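Exo-beta-1,3-glucanase (Streptomyces sp. SirexAA-E, PDB 4PEY) hydrolyses laminarin and laminarioligosaccharides as a secreted exo-beta-1,3-glucanase, yielding glucose and laminaribiose. Local coordinates at residues L337-G342 with T348-G353; V371-G376 with T385-N390. The protein carries 1 engineered substitution. One frame throughout, in Å; residues are numbered along the deposited sequence. Where two conformers were deposited one is given.

Contacts 1 and 2 illustrate how successive coils of a parallel beta-helix can repeat a layout while exchanging its side chains. Both are buried, their centres lie about 5 Å apart, and each joins the same two sheets across a corner. Strands 337-340 and 367-375 are neighbours in one sheet, strands 348-352 and 385-389 in the other. A valine recurs at the middle, Val339 then Val373, but its surroundings trade size: small Ala341 faces Leu349 in contact 1, whereas in contact 2 large Ile375 faces small Ser386. Contact 1 is thus wholly apolar, while contact 2 admits a hydroxyl. Leu349 CD1 lies 3.5 Å from Val373 CG1, joining the layers.

Contact 1: L337-G342 with T348-G353; sequences LLVDAG and TLVEVG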
loop_
_atom_site.group_PDB
_atom_site.type_symbol
_atom_site.label_atom_id
_atom_site.label_comp_id
_atom_site.label_asym_id
_atom_site.label_seq_id
_atom_site.Cartn_x
_atom_site.Cartn_y
_atom_site.Cartn_z
ATOM N N LEU A 337 -4.967 -7.575 0.145
ATOM C CA LEU A 337 -6.098 -7.683 1.063
ATOM C C LEU A 337 -6.335 -6.387 1.815
ATOM O O LEU A 337 -5.381 -5.718 2.208
ATOM C CB LEU A 337 -5.859 -8.805 2.078
ATOM C CG LEU A 337 -5.766 -10.217 1.501
ATOM C CD1 LEU A 337 -5.215 -11.187 2.544
ATOM C CD2 LEU A 337 -7.144 -10.673 1.029
ATOM N N LEU A 338 -7.609 -6.062 2.037
ATOM C CA LEU A 338 -7.988 -4.973 2.931
ATOM C C LEU A 338 -8.501 -5.567 4.233
ATOM O O LEU A 338 -9.409 -6.394 4.217
ATOM C CB LEU A 338 -9.061 -4.082 2.290
ATOM C CG LEU A 338 -9.769 -3.033 3.161
ATOM C CD1 LEU A 338 -8.797 -2.000 3.733
ATOM C CD2 LEU A 338 -10.858 -2.339 2.357
ATOM N N VAL A 339 -7.912 -5.161 5.355
ATOM C CA VAL A 339 -8.414 -5.558 6.666
ATOM C C VAL A 339 -9.183 -4.376 7.230
ATOM O O VAL A 339 -8.636 -3.293 7.367
ATOM C CB VAL A 339 -7.279 -5.980 7.626
ATOM C CG1 VAL A 339 -7.841 -6.314 9.013
ATOM C CG2 VAL A 339 -6.540 -7.183 7.053
ATOM N N ASP A 340 -10.458 -4.600 7.528
ATOM C CA ASP A 340 -11.408 -3.546 7.867
ATOM C C ASP A 340 -11.913 -3.783 9.290
ATOM O O ASP A 340 -12.591 -4.779 9.542
ATOM C CB ASP A 340 -12.555 -3.574 6.841
ATOM C CG ASP A 340 -13.453 -2.351 6.887
ATOM O OD1 ASP A 340 -13.043 -1.291 7.404
ATOM O OD2 ASP A 340 -14.585 -2.457 6.362
ATOM N N ALA A 341 -11.566 -2.896 10.224
ATOM C CA ALA A 341 -11.912 -3.096 11.636
ATOM C C ALA A 341 -13.417 -3.195 11.869
ATOM O O ALA A 341 -14.214 -2.493 11.231
ATOM C CB ALA A 341 -11.325 -1.977 12.496
ATOM N N GLY A 342 -13.799 -4.075 12.789
ATOM C CA GLY A 342 -15.169 -4.122 13.268
ATOM C C GLY A 342 -15.367 -3.083 14.362
ATOM O O GLY A 342 -14.396 -2.520 14.881
ATOM N N THR A 348 -5.225 -6.254 18.203
ATOM C CA THR A 348 -4.407 -6.154 16.988
ATOM C C THR A 348 -5.255 -6.567 15.794
ATOM O O THR A 348 -6.169 -7.373 15.953
ATOM C CB THR A 348 -3.159 -7.056 17.029
ATOM O OG1 THR A 348 -3.572 -8.424 17.150
ATOM C CG2 THR A 348 -2.237 -6.700 18.192
ATOM N N LEU A 349 -4.967 -6.031 14.608
ATOM C CA LEU A 349 -5.671 -6.475 13.400
ATOM C C LEU A 349 -4.854 -7.498 12.600
ATOM O O LEU A 349 -5.405 -8.466 12.073
ATOM C CB LEU A 349 -6.044 -5.280 12.511
ATOM C CG LEU A 349 -7.158 -4.398 13.097
ATOM C CD1 LEU A 349 -7.329 -3.114 12.320
ATOM C CD2 LEU A 349 -8.502 -5.140 13.181
ATOM N N VAL A 350 -3.546 -7.270 12.504
ATOM C CA VAL A 350 -2.626 -8.164 11.797
ATOM C C VAL A 350 -1.375 -8.377 12.644
ATOM O O VAL A 350 -0.769 -7.401 13.101
ATOM C CB VAL A 350 -2.216 -7.590 10.418
ATOM C CG1 VAL A 350 -1.225 -8.517 9.709
ATOM C CG2 VAL A 350 -3.452 -7.324 9.545
ATOM N N GLU A 351 -1.006 -9.641 12.864
ATOM C CA GLU A 351 0.236 -9.980 13.555
ATOM C C GLU A 351 1.117 -10.831 12.660
ATOM O O GLU A 351 0.677 -11.864 12.160
ATOM C CB GLU A 351 -0.035 -10.729 14.865
ATOM C CG GLU A 351 -0.736 -9.894 15.910
ATOM C CD GLU A 351 -1.033 -10.662 17.192
ATOM O OE1 GLU A 351 -0.445 -11.748 17.408
ATOM O OE2 GLU A 351 -1.861 -10.169 17.989
ATOM N N VAL A 352 2.353 -10.388 12.449
ATOM C CA VAL A 352 3.311 -11.164 11.666
ATOM C C VAL A 352 4.353 -11.722 12.623
ATOM O O VAL A 352 5.245 -10.997 13.082
ATOM C CB VAL A 352 3.989 -10.315 10.566
ATOM C CG1 VAL A 352 4.887 -11.197 9.699
ATOM C CG2 VAL A 352 2.941 -9.622 9.706
ATOM N N GLY A 353 4.230 -13.006 12.942
ATOM C CA GLY A 353 5.084 -13.618 13.944
ATOM C C GLY A 353 4.529 -13.493 15.354
ATOM O O GLY A 353 3.655 -12.664 15.609
#
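Val339 meets two consecutive residues of segment 348-353, using one methyl for each. Its CG1 rests 4.1 Å from Leu349 CB, and its CG2 lies 4.0 Å from Val350 CG2. With Val339 CG1 anti to the backbone N (chi1 177°), the two methyls diverge toward separate partners. Val339 and Leu349 run past one another in opposite directions, whereas Val339 and Val350 meet aslant through a single methyl each. The far end of Leu349 extends the patch: its CD1 comes within 4.2 Å of Ala341 CB, so that Leu349, through CB and CD1, bridges Val339 and Ala341, two residues apart.

The next shell fixes both sides. The chain bends sharply at Leu349, and this corner directs Leu349 and Val350 together at segment 337-342. Just before it, Thr348 OG1 donates to Glu351 OE2 over 2.6 Å, reaching the anti side of the carboxylate from 18° outside its plane. That bond ties together the two sides of the corner, and Thr348 OG1 also bonds to Thr322 OG1 of the previous coil. On the other strand the side chain of Asp340 leaves the backbone away from segment 348-353, and its OD1 forms a salt bridge with Arg374. Leu349 also packs on Pro317 and Ser386, so it is held between the coils before and after.

This is the interior of the parallel beta-helix characteristic of glycoside hydrolase family 55, where strands of two sheets, both from one coil, meet across the inside of a corner. No hydrogen bond crosses between the segments. Their cohesion therefore rests on excluded water and van der Waals contact among four buried residues, while the flanking polar side chains bond within their own segment or to other parts of the chain.

Contact 2: V371-G376 with T385-N390; sequences VFVRIG and TSIVVN
The hydroxyl of Ser386 is flanked by two methyl carbons of strand 371-375: Ile375 CD1 approaches OG of Ser386 to 3.4 Å, and Val373 CG1 lies 3.8 Å from that same oxygen. These are van der Waals contacts, and no hydrogen bond crosses between the segments. Ile375 brings its terminal methyl to the oxygen with an unusual second torsion (chi2 94°), some 34° beyond the nearer staggered position. Ser386 OG, turned opposite the carbonyl carbon at chi1 -75°, faces strand 371-375.

Val373 divides its two methyls between neighbouring residues. While CG1 takes the serine, its CG2 packs 4.0 Å from Ile387 CD1 and almost as near to Ile387 CG1, the two side chains meeting at a slant. Ser386 stands at the corner where the chain passes from one face of the beta-helix to the next, which lets both it and Ile387 point at the opposing strand.

Outside this patch, alternate residues of strand 371-375 face the other way: Arg374 makes a cation-pi contact with Trp109, and Phe372 meets the ring of His398 edge-to-face. Ser386 and Ile387 both touch Val401 of strand 399-403, which pairs in parallel with strand 367-375. Ile375 packs on Phe438, and its side chain is about 5 Å from that of the substrate-binding Arg403. That same side chain is about 11 Å from a bound glucose, near the substrate site but not in it. The contact thus lies inside the coil and joins two sheets of the beta-helix: in one, strand 367-375 lies between strands 337-340 and 399-403, and in the other, strand 385-389 lies between strands 348-352 and 419-423.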
loop_
_atom_site.group_PDB
_atom_site.type_symbol
_atom_site.label_atom_id
_atom_site.label_comp_id
_atom_site.label_asym_id
_atom_site.label_seq_id
_atom_site.Cartn_x
_atom_site.Cartn_y
_atom_site.Cartn_z
ATOM N N VAL A 371 -1.247 -4.715 1.340
ATOM C CA VAL A 371 -2.092 -4.992 2.482
ATOM C C VAL A 371 -2.522 -3.642 3.031
ATOM O O VAL A 371 -1.693 -2.780 3.364
ATOM C CB VAL A 371 -1.366 -5.835 3.543
ATOM C CG1 VAL A 371 -2.182 -5.910 4.832
ATOM C CG2 VAL A 371 -1.085 -7.232 2.983
ATOM N N PHE A 372 -3.828 -3.446 3.081
ATOM C CA PHE A 372 -4.392 -2.178 3.505
ATOM C C PHE A 372 -5.199 -2.407 4.767
ATOM O O PHE A 372 -5.819 -3.459 4.933
ATOM C CB PHE A 372 -5.244 -1.582 2.380
ATOM C CG PHE A 372 -4.548 -1.591 1.046
ATOM C CD1 PHE A 372 -3.280 -1.041 0.915
ATOM C CD2 PHE A 372 -5.128 -2.191 -0.063
ATOM C CE1 PHE A 372 -2.609 -1.065 -0.296
ATOM C CE2 PHE A 372 -4.467 -2.210 -1.285
ATOM C CZ PHE A 372 -3.206 -1.651 -1.405
ATOM N N VAL A 373 -5.169 -1.438 5.672
ATOM C CA VAL A 373 -5.962 -1.528 6.885
ATOM C C VAL A 373 -6.812 -0.278 7.002
ATOM O O VAL A 373 -6.338 0.826 6.724
ATOM C CB VAL A 373 -5.075 -1.700 8.137
ATOM C CG1 VAL A 373 -5.941 -1.761 9.401
ATOM C CG2 VAL A 373 -4.223 -2.961 8.001
ATOM N N ARG A 374 -8.081 -0.461 7.361
ATOM C CA ARG A 374 -9.003 0.651 7.558
ATOM C C ARG A 374 -9.657 0.542 8.925
ATOM O O ARG A 374 -10.111 -0.549 9.309
ATOM C CB ARG A 374 -10.082 0.675 6.471
ATOM C CG ARG A 374 -11.192 1.679 6.756
ATOM C CD ARG A 374 -12.116 1.841 5.558
ATOM N NE ARG A 374 -12.957 0.665 5.342
ATOM C CZ ARG A 374 -13.540 0.374 4.179
ATOM N NH1 ARG A 374 -13.358 1.172 3.130
ATOM N NH2 ARG A 374 -14.309 -0.704 4.064
ATOM N N ILE A 375 -9.690 1.658 9.659
ATOM C CA ILE A 375 -10.403 1.710 10.932
ATOM C C ILE A 375 -11.473 2.803 10.869
ATOM O O ILE A 375 -11.164 3.998 10.929
ATOM C CB ILE A 375 -9.456 1.959 12.137
ATOM C CG1 ILE A 375 -8.273 0.978 12.117
ATOM C CG2 ILE A 375 -10.244 1.872 13.454
ATOM C CD1 ILE A 375 -7.027 1.523 11.425
ATOM N N GLY A 376 -12.731 2.389 10.719
ATOM C CA GLY A 376 -13.828 3.329 10.539
ATOM C C GLY A 376 -14.058 3.745 9.093
ATOM O O GLY A 376 -13.324 3.335 8.189
ATOM N N THR A 385 -3.734 -1.609 18.082
ATOM C CA THR A 385 -2.571 -1.580 17.197
ATOM C C THR A 385 -2.940 -2.305 15.903
ATOM O O THR A 385 -3.381 -3.447 15.946
ATOM C CB THR A 385 -1.334 -2.248 17.832
ATOM O OG1 THR A 385 -1.109 -1.713 19.143
ATOM C CG2 THR A 385 -0.100 -2.021 16.973
ATOM N N SER A 386 -2.760 -1.663 14.759
ATOM C CA SER A 386 -3.249 -2.292 13.538
ATOM C C SER A 386 -2.347 -3.402 13.011
ATOM O O SER A 386 -2.819 -4.519 12.799
ATOM C CB SER A 386 -3.494 -1.238 12.457
ATOM O OG SER A 386 -4.680 -0.504 12.753
ATOM N N ILE A 387 -1.063 -3.123 12.805
ATOM C CA ILE A 387 -0.140 -4.177 12.390
ATOM C C ILE A 387 1.037 -4.278 13.344
ATOM O O ILE A 387 1.720 -3.287 13.599
ATOM C CB ILE A 387 0.411 -3.958 10.959
ATOM C CG1 ILE A 387 -0.727 -3.736 9.955
ATOM C CG2 ILE A 387 1.311 -5.143 10.559
ATOM C CD1 ILE A 387 -0.259 -3.630 8.484
ATOM N N VAL A 388 1.262 -5.475 13.877
ATOM C CA VAL A 388 2.439 -5.740 14.692
ATOM C C VAL A 388 3.351 -6.665 13.902
ATOM O O VAL A 388 2.946 -7.780 13.531
ATOM C CB VAL A 388 2.085 -6.380 16.050
ATOM C CG1 VAL A 388 3.356 -6.691 16.848
ATOM C CG2 VAL A 388 1.158 -5.479 16.848
ATOM N N VAL A 389 4.568 -6.202 13.605
ATOM C CA VAL A 389 5.520 -7.042 12.877
ATOM C C VAL A 389 6.577 -7.564 13.843
ATOM O O VAL A 389 7.498 -6.839 14.228
ATOM C CB VAL A 389 6.201 -6.286 11.719
ATOM C CG1 VAL A 389 7.173 -7.199 10.989
ATOM C CG2 VAL A 389 5.153 -5.740 10.755
ATOM N N ASN A 390 6.426 -8.826 14.234
ATOM C CA ASN A 390 7.356 -9.481 15.145
ATOM C C ASN A 390 8.501 -10.195 14.421
ATOM O O ASN A 390 9.643 -10.191 14.888
ATOM C CB ASN A 390 6.604 -10.492 16.020
ATOM C CG ASN A 390 5.686 -9.821 17.022
ATOM O OD1 ASN A 390 6.127 -8.981 17.808
ATOM N ND2 ASN A 390 4.406 -10.184 17.001
#